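Local coordinates for haloacid dehalogenase-like hydrolase (Klebsiella pneumoniae subsp. pneumoniae, PDB 3PGV), which probably acts as a magnesium-dependent phosphatase of the Cof family within the haloacid dehalogenase-like hydrolases, and holds a calcium ion in this crystal, at residues A[62-67]-A[123-128]; A[128-133]-A[146-151]; A[115-120]-A[173-178]. All coordinates share one frame; numbering follows the deposited sequence.

Contact 1 of 3, residues A[62-67]-A[123-128]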
loop_
_atom_site.group_PDB
_atom_site.type_symbol
_atom_site.label_atom_id
_atom_site.label_comp_id
_atom_site.label_asym_id
_atom_site.label_seq_id
_atom_site.Cartn_x
_atom_site.Cartn_y
_atom_site.Cartn_z
ATOM N N GLY A 62 0.337 1.857 0.700
ATOM C CA GLY A 62 1.131 2.453 -0.353
ATOM C C GLY A 62 1.927 3.638 0.162
ATOM O O GLY A 62 2.923 4.039 -0.447
ATOM N N ARG A 63 1.540 4.156 1.341
ATOM C CA ARG A 63 2.221 5.286 1.967
ATOM C C ARG A 63 3.676 4.990 2.261
ATOM O O ARG A 63 4.044 3.834 2.461
ATOM C CB ARG A 63 1.529 5.679 3.269
ATOM C CG ARG A 63 0.142 6.292 3.121
ATOM C CD ARG A 63 -0.247 6.885 4.447
ATOM N NE ARG A 63 -1.648 7.266 4.523
ATOM C CZ ARG A 63 -2.165 7.949 5.543
ATOM N NH1 ARG A 63 -1.389 8.347 6.544
ATOM N NH2 ARG A 63 -3.459 8.255 5.558
ATOM N N HIS A 64 4.502 6.051 2.366
ATOM C CA HIS A 64 5.885 5.923 2.826
ATOM C C HIS A 64 5.833 5.687 4.342
ATOM O O HIS A 64 4.885 6.137 4.998
ATOM C CB HIS A 64 6.651 7.222 2.537
ATOM C CG HIS A 64 8.130 7.119 2.734
ATOM N ND1 HIS A 64 8.688 7.119 3.996
ATOM C CD2 HIS A 64 9.125 7.113 1.815
ATOM C CE1 HIS A 64 9.996 7.054 3.809
ATOM N NE2 HIS A 64 10.305 7.061 2.511
ATOM N N TYR A 65 6.832 5.006 4.895
ATOM C CA TYR A 65 6.887 4.715 6.330
ATOM C C TYR A 65 6.798 5.992 7.201
ATOM O O TYR A 65 6.059 6.011 8.181
ATOM C CB TYR A 65 8.137 3.891 6.674
ATOM C CG TYR A 65 8.138 3.374 8.093
ATOM C CD1 TYR A 65 7.268 2.361 8.488
ATOM C CD2 TYR A 65 9.063 3.841 9.026
ATOM C CE1 TYR A 65 7.241 1.901 9.804
ATOM C CE2 TYR A 65 9.056 3.379 10.343
ATOM C CZ TYR A 65 8.145 2.402 10.727
ATOM O OH TYR A 65 8.147 1.923 12.015
ATOM N N ILE A 66 7.467 7.077 6.781
ATOM C CA ILE A 66 7.418 8.350 7.502
ATOM C C ILE A 66 5.986 8.883 7.560
ATOM O O ILE A 66 5.580 9.465 8.572
ATOM C CB ILE A 66 8.402 9.381 6.872
ATOM C CG1 ILE A 66 9.861 8.890 6.990
ATOM C CG2 ILE A 66 8.229 10.789 7.510
ATOM C CD1 ILE A 66 10.863 9.676 6.125
ATOM N N ASP A 67 5.201 8.609 6.496
ATOM C CA ASP A 67 3.822 9.076 6.340
ATOM C C ASP A 67 2.790 8.221 7.144
ATOM O O ASP A 67 1.611 8.549 7.156
ATOM C CB ASP A 67 3.456 9.105 4.846
ATOM C CG ASP A 67 2.709 10.340 4.391
ATOM O OD1 ASP A 67 2.153 11.054 5.259
ATOM O OD2 ASP A 67 2.631 10.566 3.170
ATOM N N ASN A 123 6.342 11.258 -9.390
ATOM C CA ASN A 123 6.762 11.245 -7.992
ATOM C C ASN A 123 7.662 10.066 -7.730
ATOM O O ASN A 123 7.468 8.999 -8.314
ATOM C CB ASN A 123 5.559 11.198 -7.062
ATOM C CG ASN A 123 4.628 12.354 -7.196
ATOM O OD1 ASN A 123 4.664 13.286 -6.417
ATOM N ND2 ASN A 123 3.716 12.281 -8.148
ATOM N N VAL A 124 8.649 10.246 -6.844
ATOM C CA VAL A 124 9.619 9.200 -6.532
ATOM C C VAL A 124 9.823 9.096 -5.009
ATOM O O VAL A 124 10.044 10.115 -4.347
ATOM C CB VAL A 124 10.982 9.483 -7.254
ATOM C CG1 VAL A 124 12.023 8.438 -6.892
ATOM C CG2 VAL A 124 10.803 9.570 -8.765
ATOM N N TYR A 125 9.788 7.866 -4.462
ATOM C CA TYR A 125 10.226 7.632 -3.085
ATOM C C TYR A 125 11.603 7.006 -3.123
ATOM O O TYR A 125 11.741 5.861 -3.550
ATOM C CB TYR A 125 9.257 6.723 -2.311
ATOM C CG TYR A 125 7.956 7.386 -1.892
ATOM C CD1 TYR A 125 7.809 8.775 -1.934
ATOM C CD2 TYR A 125 6.901 6.634 -1.378
ATOM C CE1 TYR A 125 6.617 9.386 -1.559
ATOM C CE2 TYR A 125 5.704 7.231 -0.999
ATOM C CZ TYR A 125 5.564 8.609 -1.083
ATOM O OH TYR A 125 4.375 9.203 -0.698
ATOM N N ARG A 126 12.643 7.807 -2.832
ATOM C CA ARG A 126 14.012 7.325 -2.756
ATOM C C ARG A 126 14.421 7.301 -1.314
ATOM O O ARG A 126 14.563 8.370 -0.696
ATOM C CB ARG A 126 14.957 8.231 -3.553
ATOM C CG ARG A 126 16.386 7.726 -3.548
ATOM C CD ARG A 126 17.314 8.607 -4.349
ATOM N NE ARG A 126 18.633 7.995 -4.471
ATOM C CZ ARG A 126 19.563 8.044 -3.523
ATOM N NH1 ARG A 126 19.331 8.693 -2.391
ATOM N NH2 ARG A 126 20.727 7.440 -3.698
ATOM N N GLU A 127 14.568 6.088 -0.737
ATOM C CA GLU A 127 14.881 5.918 0.690
ATOM C C GLU A 127 13.875 6.707 1.542
ATOM O O GLU A 127 12.675 6.499 1.396
ATOM C CB GLU A 127 16.348 6.327 1.011
ATOM C CG GLU A 127 17.409 5.604 0.173
ATOM C CD GLU A 127 17.546 4.104 0.390
ATOM O OE1 GLU A 127 16.711 3.518 1.118
ATOM O OE2 GLU A 127 18.488 3.514 -0.184
ATOM N N ASP A 128 14.350 7.668 2.349
ATOM C CA ASP A 128 13.471 8.480 3.198
ATOM C C ASP A 128 13.083 9.807 2.552
ATOM O O ASP A 128 12.547 10.685 3.228
ATOM C CB ASP A 128 14.111 8.713 4.574
ATOM C CG ASP A 128 14.033 7.515 5.496
ATOM O OD1 ASP A 128 13.171 6.608 5.241
ATOM O OD2 ASP A 128 14.737 7.519 6.534
HETATM O O HOH W 1 3.348 8.438 1.574
#
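With chi1 at -169°, His64 carries its ring away from its own backbone N and across to Tyr125 and the Glu127 carbonyl, while Tyr125, at chi1 -74°, turns its ring face to meet it. The contact joins the core and cap domains of a haloacid dehalogenase-like fold: 62-67 follows the core strand 56-60, and 123-128 runs out of the cap strand 121-126 into its turn. The two rings form a T-shaped pair with planes at 84°, the imidazole edge directed at the phenol face: His64 CD2 stands 3.8 Å above the Tyr125 ring plane, offset toward the rim. His64 CB also rests over that face as a CH-pi contact. Both imidazole nitrogens are engaged in the ring plane: ND1 accepts from the backbone N of Ile66 at 3.0 Å, and NE2 donates to Glu127 O at 2.7 Å, on a carbonyl lone pair. Gripped from two sides, the ring is fixed in rotation and its flip state is defined. Beyond it, Ile66 CD1 lies 3.7 Å from Asp128 CB, an apolar touch beside the carboxylate. On the core side, Arg63 forms a salt bridge with the calcium ligand Asp29, and its NH1 donates to Asp67 O. A water joins the two segments, accepting from His64 N, donating to Asp67 OD2 and hydrogen-bonded to Tyr125 OH at 2.6 Å.

Contact 2 of 3, residues A[128-133]-A[146-151]. With EDO (1,2-ethanediol), chain I.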
loop_
_atom_site.group_PDB
_atom_site.type_symbol
_atom_site.label_atom_id
_atom_site.label_comp_id
_atom_site.label_asym_id
_atom_site.label_seq_id
_atom_site.Cartn_x
_atom_site.Cartn_y
_atom_site.Cartn_z
ATOM N N ASP A 128 14.350 7.668 2.349
ATOM C CA ASP A 128 13.471 8.480 3.198
ATOM C C ASP A 128 13.083 9.807 2.552
ATOM O O ASP A 128 12.547 10.685 3.228
ATOM C CB ASP A 128 14.111 8.713 4.574
ATOM C CG ASP A 128 14.033 7.515 5.496
ATOM O OD1 ASP A 128 13.171 6.608 5.241
ATOM O OD2 ASP A 128 14.737 7.519 6.534
ATOM N N GLU A 129 13.307 9.945 1.246
ATOM C CA GLU A 129 12.985 11.197 0.555
ATOM C C GLU A 129 11.903 11.053 -0.497
ATOM O O GLU A 129 11.761 9.997 -1.116
ATOM C CB GLU A 129 14.236 11.835 -0.053
ATOM C CG GLU A 129 15.228 12.338 0.979
ATOM C CD GLU A 129 16.376 13.120 0.376
ATOM O OE1 GLU A 129 17.005 12.607 -0.581
ATOM O OE2 GLU A 129 16.639 14.250 0.848
ATOM N N TRP A 130 11.178 12.141 -0.738
ATOM C CA TRP A 130 10.133 12.207 -1.727
ATOM C C TRP A 130 10.504 13.233 -2.768
ATOM O O TRP A 130 10.810 14.377 -2.427
ATOM C CB TRP A 130 8.791 12.537 -1.049
ATOM C CG TRP A 130 7.678 12.954 -1.966
ATOM C CD1 TRP A 130 7.428 12.486 -3.224
ATOM C CD2 TRP A 130 6.534 13.756 -1.600
ATOM N NE1 TRP A 130 6.247 13.027 -3.704
ATOM C CE2 TRP A 130 5.658 13.771 -2.710
ATOM C CE3 TRP A 130 6.167 14.459 -0.437
ATOM C CZ2 TRP A 130 4.481 14.519 -2.719
ATOM C CZ3 TRP A 130 4.991 15.190 -0.441
ATOM C CH2 TRP A 130 4.161 15.219 -1.572
ATOM N N TYR A 131 10.608 12.790 -4.040
ATOM C CA TYR A 131 10.962 13.658 -5.153
ATOM C C TYR A 131 9.809 13.837 -6.108
ATOM O O TYR A 131 8.979 12.943 -6.258
ATOM C CB TYR A 131 12.209 13.134 -5.888
ATOM C CG TYR A 131 13.487 13.334 -5.107
ATOM C CD1 TYR A 131 13.939 12.365 -4.205
ATOM C CD2 TYR A 131 14.228 14.507 -5.234
ATOM C CE1 TYR A 131 15.114 12.549 -3.473
ATOM C CE2 TYR A 131 15.384 14.718 -4.484
ATOM C CZ TYR A 131 15.833 13.729 -3.613
ATOM O OH TYR A 131 16.993 13.919 -2.898
HETATM N N MSE A 132 9.754 14.991 -6.752
HETATM C CA MSE A 132 8.698 15.343 -7.690
HETATM C C MSE A 132 9.343 16.067 -8.867
HETATM O O MSE A 132 10.277 16.844 -8.660
HETATM C CB MSE A 132 7.703 16.259 -6.994
HETATM C CG MSE A 132 6.293 15.920 -7.268
HETATM SE SE MSE A 132 5.071 16.952 -6.162
HETATM C CE MSE A 132 5.556 18.661 -6.667
ATOM N N ASN A 133 8.914 15.767 -10.110
ATOM C CA ASN A 133 9.549 16.383 -11.287
ATOM C C ASN A 133 9.190 17.854 -11.456
ATOM O O ASN A 133 10.010 18.630 -11.953
ATOM C CB ASN A 133 9.291 15.580 -12.573
ATOM C CG ASN A 133 7.851 15.506 -13.004
ATOM O OD1 ASN A 133 6.923 15.648 -12.202
ATOM N ND2 ASN A 133 7.639 15.143 -14.259
ATOM N N ALA A 146 3.553 13.647 10.575
ATOM C CA ALA A 146 4.979 13.815 10.368
ATOM C C ALA A 146 5.253 14.790 9.230
ATOM O O ALA A 146 4.483 14.853 8.273
ATOM C CB ALA A 146 5.624 12.477 10.069
ATOM N N VAL A 147 6.348 15.555 9.337
ATOM C CA VAL A 147 6.779 16.441 8.264
ATOM C C VAL A 147 7.337 15.590 7.104
ATOM O O VAL A 147 8.365 14.926 7.262
ATOM C CB VAL A 147 7.816 17.495 8.766
ATOM C CG1 VAL A 147 8.323 18.361 7.613
ATOM C CG2 VAL A 147 7.223 18.363 9.877
ATOM N N PHE A 148 6.602 15.527 5.989
ATOM C CA PHE A 148 7.039 14.773 4.812
ATOM C C PHE A 148 6.808 15.609 3.529
ATOM O O PHE A 148 5.677 15.715 3.052
ATOM C CB PHE A 148 6.330 13.389 4.746
ATOM C CG PHE A 148 6.917 12.413 3.740
ATOM C CD1 PHE A 148 8.250 12.030 3.813
ATOM C CD2 PHE A 148 6.112 11.810 2.780
ATOM C CE1 PHE A 148 8.790 11.128 2.883
ATOM C CE2 PHE A 148 6.648 10.876 1.875
ATOM C CZ PHE A 148 7.981 10.552 1.930
ATOM N N ASN A 149 7.880 16.276 3.042
ATOM C CA ASN A 149 7.825 17.194 1.898
ATOM C C ASN A 149 8.492 16.629 0.676
ATOM O O ASN A 149 9.249 15.678 0.770
ATOM C CB ASN A 149 8.478 18.505 2.251
ATOM C CG ASN A 149 7.865 19.179 3.429
ATOM O OD1 ASN A 149 6.632 19.305 3.550
ATOM N ND2 ASN A 149 8.705 19.667 4.305
ATOM N N TYR A 150 8.240 17.232 -0.478
ATOM C CA TYR A 150 8.895 16.819 -1.704
ATOM C C TYR A 150 10.084 17.725 -1.971
ATOM O O TYR A 150 10.146 18.838 -1.442
ATOM C CB TYR A 150 7.897 16.856 -2.913
ATOM C CG TYR A 150 7.340 18.243 -3.213
ATOM C CD1 TYR A 150 8.091 19.184 -3.913
ATOM C CD2 TYR A 150 6.050 18.597 -2.826
ATOM C CE1 TYR A 150 7.606 20.472 -4.142
ATOM C CE2 TYR A 150 5.544 19.871 -3.072
ATOM C CZ TYR A 150 6.319 20.800 -3.750
ATOM O OH TYR A 150 5.815 22.045 -4.027
ATOM N N LYS A 151 11.051 17.225 -2.726
ATOM C CA LYS A 151 12.098 18.011 -3.335
ATOM C C LYS A 151 11.855 17.931 -4.829
ATOM O O LYS A 151 11.378 16.907 -5.308
ATOM C CB LYS A 151 13.487 17.422 -3.030
ATOM C CG LYS A 151 14.047 17.719 -1.660
ATOM C CD LYS A 151 15.523 17.289 -1.622
ATOM C CE LYS A 151 16.131 17.276 -0.254
ATOM N NZ LYS A 151 17.501 16.703 -0.282
HETATM C C1 EDO I . 12.425 15.238 0.775
HETATM O O1 EDO I . 13.404 16.147 1.296
HETATM C C2 EDO I . 11.965 14.317 1.901
HETATM O O2 EDO I . 10.772 13.615 1.516
#
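Trp130 and Tyr150 pack where the strand 129-132 runs parallel to the edge strand 150-152 of the cap-domain sheet. The backbone puts Tyr150 CB over the indole, 3.7 Å from the centroid of the six-membered ring; from there chi1 62°, with CG between the backbone N and the carbonyl carbon, sends off the phenol so that its edge is toward that face, in a T-shaped pair with planes at 82°. Met132, present as selenomethionine and bent at chi3 (59°), brings its methyl back over the phenol: CE stands 3.5 Å from the Tyr150 ring centroid, almost on the normal, and SE adds a Met-aromatic contact over the same ring. Phe148 completes the aromatic cluster, its CZ against Trp130 CB; its plane is nearly parallel to the indole but slid aside, so the rings barely overlap. Trp130 NE1 is held by Asn123 of the next strand, and Tyr150 OH by His135. The backbones are joined by Lys151 N to Trp130 O and by Met132 N to Lys151 O, both at 2.9 Å. Beside these bonds the extended Lys151 runs alongside Tyr131 in the same direction, CB 3.6 Å from Tyr131 CE2. Its ammonium reaches Glu129, whose two oxygens are divided: OE1 receives Tyr131 OH from above the carboxylate plane, and OE2 takes the salt bridge on its syn side. A 1,2-ethanediol, probably from the crystallisation liquor, bridges the two segments, its O2 accepting from Trp130 N and donating to Asn149 O, each at 2.7 Å.

Contact 3 of 3, residues A[115-120]-A[173-178]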
loop_
_atom_site.group_PDB
_atom_site.type_symbol
_atom_site.label_atom_id
_atom_site.label_comp_id
_atom_site.label_asym_id
_atom_site.label_seq_id
_atom_site.Cartn_x
_atom_site.Cartn_y
_atom_site.Cartn_z
ATOM N N ARG A 115 8.195 13.169 -18.644
ATOM C CA ARG A 115 8.669 14.479 -18.213
ATOM C C ARG A 115 7.890 15.612 -18.885
ATOM O O ARG A 115 7.562 16.613 -18.234
ATOM C CB ARG A 115 10.159 14.636 -18.516
ATOM C CG ARG A 115 10.732 15.959 -18.025
ATOM C CD ARG A 115 11.568 15.721 -16.825
ATOM N NE ARG A 115 11.395 16.740 -15.813
ATOM C CZ ARG A 115 11.923 16.662 -14.603
ATOM N NH1 ARG A 115 12.651 15.606 -14.257
ATOM N NH2 ARG A 115 11.724 17.632 -13.722
ATOM N N ASN A 116 7.603 15.458 -20.191
ATOM C CA ASN A 116 6.989 16.515 -21.002
ATOM C C ASN A 116 5.470 16.430 -21.082
ATOM O O ASN A 116 4.864 17.150 -21.872
ATOM C CB ASN A 116 7.608 16.545 -22.394
ATOM C CG ASN A 116 9.109 16.728 -22.369
ATOM O OD1 ASN A 116 9.860 15.903 -22.889
ATOM N ND2 ASN A 116 9.578 17.752 -21.657
ATOM N N ASP A 117 4.841 15.592 -20.237
ATOM C CA ASP A 117 3.382 15.512 -20.214
ATOM C C ASP A 117 2.852 16.493 -19.158
ATOM O O ASP A 117 3.011 16.256 -17.967
ATOM C CB ASP A 117 2.922 14.071 -19.922
ATOM C CG ASP A 117 1.455 13.795 -20.223
ATOM O OD1 ASP A 117 0.626 14.692 -19.994
ATOM O OD2 ASP A 117 1.133 12.653 -20.590
ATOM N N PRO A 118 2.287 17.648 -19.568
ATOM C CA PRO A 118 1.828 18.624 -18.568
ATOM C C PRO A 118 0.709 18.097 -17.660
ATOM O O PRO A 118 0.485 18.648 -16.585
ATOM C CB PRO A 118 1.354 19.806 -19.422
ATOM C CG PRO A 118 1.009 19.213 -20.733
ATOM C CD PRO A 118 1.994 18.105 -20.943
ATOM N N LYS A 119 0.014 17.017 -18.090
ATOM C CA LYS A 119 -1.096 16.435 -17.333
ATOM C C LYS A 119 -0.615 15.511 -16.211
ATOM O O LYS A 119 -1.352 15.289 -15.250
ATOM C CB LYS A 119 -2.068 15.686 -18.275
ATOM C CG LYS A 119 -2.755 16.601 -19.301
ATOM C CD LYS A 119 -3.697 15.824 -20.241
ATOM C CE LYS A 119 -4.967 15.360 -19.552
ATOM N NZ LYS A 119 -5.871 14.644 -20.485
ATOM N N ILE A 120 0.624 14.973 -16.324
ATOM C CA ILE A 120 1.146 14.031 -15.329
ATOM C C ILE A 120 2.307 14.629 -14.504
ATOM O O ILE A 120 3.211 15.249 -15.062
ATOM C CB ILE A 120 1.559 12.691 -15.992
ATOM C CG1 ILE A 120 0.404 12.093 -16.817
ATOM C CG2 ILE A 120 2.079 11.700 -14.942
ATOM C CD1 ILE A 120 0.821 10.865 -17.740
ATOM N N HIS A 173 -8.033 10.323 -14.927
ATOM C CA HIS A 173 -7.810 8.884 -14.787
ATOM C C HIS A 173 -7.611 8.203 -16.137
ATOM O O HIS A 173 -6.708 7.376 -16.277
ATOM C CB HIS A 173 -8.979 8.218 -14.039
ATOM C CG HIS A 173 -8.933 6.718 -14.085
ATOM N ND1 HIS A 173 -7.937 6.007 -13.441
ATOM C CD2 HIS A 173 -9.744 5.849 -14.727
ATOM C CE1 HIS A 173 -8.165 4.732 -13.721
ATOM N NE2 HIS A 173 -9.244 4.585 -14.479
ATOM N N GLU A 174 -8.475 8.530 -17.122
ATOM C CA GLU A 174 -8.425 7.948 -18.454
ATOM C C GLU A 174 -7.075 8.195 -19.134
ATOM O O GLU A 174 -6.654 7.387 -19.953
ATOM C CB GLU A 174 -9.580 8.486 -19.333
ATOM C CG GLU A 174 -10.951 7.884 -19.025
ATOM C CD GLU A 174 -11.562 8.220 -17.668
ATOM O OE1 GLU A 174 -11.311 9.334 -17.143
ATOM O OE2 GLU A 174 -12.356 7.393 -17.171
ATOM N N HIS A 175 -6.400 9.310 -18.793
ATOM C CA HIS A 175 -5.099 9.645 -19.370
ATOM C C HIS A 175 -3.976 8.716 -18.836
ATOM O O HIS A 175 -2.996 8.476 -19.545
ATOM C CB HIS A 175 -4.763 11.122 -19.112
ATOM C CG HIS A 175 -3.525 11.586 -19.807
ATOM N ND1 HIS A 175 -3.503 11.807 -21.175
ATOM C CD2 HIS A 175 -2.318 11.897 -19.296
ATOM C CE1 HIS A 175 -2.273 12.198 -21.456
ATOM N NE2 HIS A 175 -1.529 12.289 -20.360
ATOM N N LEU A 176 -4.156 8.157 -17.608
ATOM C CA LEU A 176 -3.183 7.246 -16.988
ATOM C C LEU A 176 -3.284 5.821 -17.523
ATOM O O LEU A 176 -2.288 5.089 -17.500
ATOM C CB LEU A 176 -3.335 7.240 -15.449
ATOM C CG LEU A 176 -2.886 8.516 -14.719
ATOM C CD1 LEU A 176 -3.212 8.435 -13.230
ATOM C CD2 LEU A 176 -1.405 8.774 -14.928
ATOM N N LEU A 177 -4.487 5.409 -17.988
ATOM C CA LEU A 177 -4.716 4.045 -18.504
ATOM C C LEU A 177 -3.730 3.609 -19.627
ATOM O O LEU A 177 -3.144 2.526 -19.522
ATOM C CB LEU A 177 -6.177 3.856 -18.938
ATOM C CG LEU A 177 -7.195 3.828 -17.791
ATOM C CD1 LEU A 177 -8.612 3.911 -18.315
ATOM C CD2 LEU A 177 -7.007 2.592 -16.914
ATOM N N PRO A 178 -3.489 4.442 -20.691
ATOM C CA PRO A 178 -2.523 4.029 -21.726
ATOM C C PRO A 178 -1.083 3.972 -21.197
ATOM O O PRO A 178 -0.279 3.187 -21.709
ATOM C CB PRO A 178 -2.693 5.090 -22.826
ATOM C CG PRO A 178 -3.972 5.786 -22.506
ATOM C CD PRO A 178 -4.108 5.733 -21.029
#
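Asp117 and His175 reach toward each other from opposite directions, the carboxylate plane turned 83° from the imidazole plane. His175 NE2 donates to Asp117 OD2 at 2.7 Å with an N-H...O angle of 161°. The acceptor uses its syn lone pair and lies near the ring plane, so the bond is well directed for both partners although the flat groups stand almost perpendicular. His175 extends its ring from the helix with CG turned away from the backbone N (chi1 -173°), which carries NE2 to the loop. The other carboxylate oxygen is used at home: Asp117 OD1 accepts from Lys119 N at 3.1 Å, from the anti side and somewhat out of the carboxylate plane. This internal bond limits rotation of the carboxylate and presents OD2 to the histidine. Lys119 approaches differently, over one face of the imidazole. Its CD lies above the ring, 4.0 Å from the centroid and almost on the normal, as a CH-pi contact, and the bend at chi3 turns CE and NZ along that face. The ammonium continues to a salt bridge with Asp172, so the lysine reaches across the ring from the loop. Ile120 meets another part of the histidine: CG1 lies at the ring edge, in plane, 3.7 Å from His175 CD2, and CD1 continues to Leu176 CD2 at 4.2 Å. Leu176 in turn packs on Phe195 of strand 191-195, leading from this partly exposed polar contact to buried apolar side chains. The arrangement is a His-carboxylate hydrogen bond anchored on an Asx turn, within a type I beta turn from Asp117 to Ile120, and it joins the loop entering cap strand 121-126 to helix 173-187.

Contacts 1 and 2 are neighbours, their centres 8 Å apart, and share Asp128 in the turn between strands 121-126 and 129-132. Val124 O to Tyr131 N, 2.8 Å, is a probable hydrogen bond between those strands; the Trp130 ring meets Tyr125 edge-to-face and the Phe148 ring meets that of His64, so the aromatic cluster of contact 2 borders contact 1. Contact 3 lies about 21 Å from each, centre to centre, away from the metal site, though 115-120 leads toward strand 121-126. Contact 1 is near the site formed by Asp27, Asp29 and Asp233: Gly62 lies about 8 Å from the calcium ion, and its N hydrogen-bonds a bound EPE, probably from the crystallisation liquor.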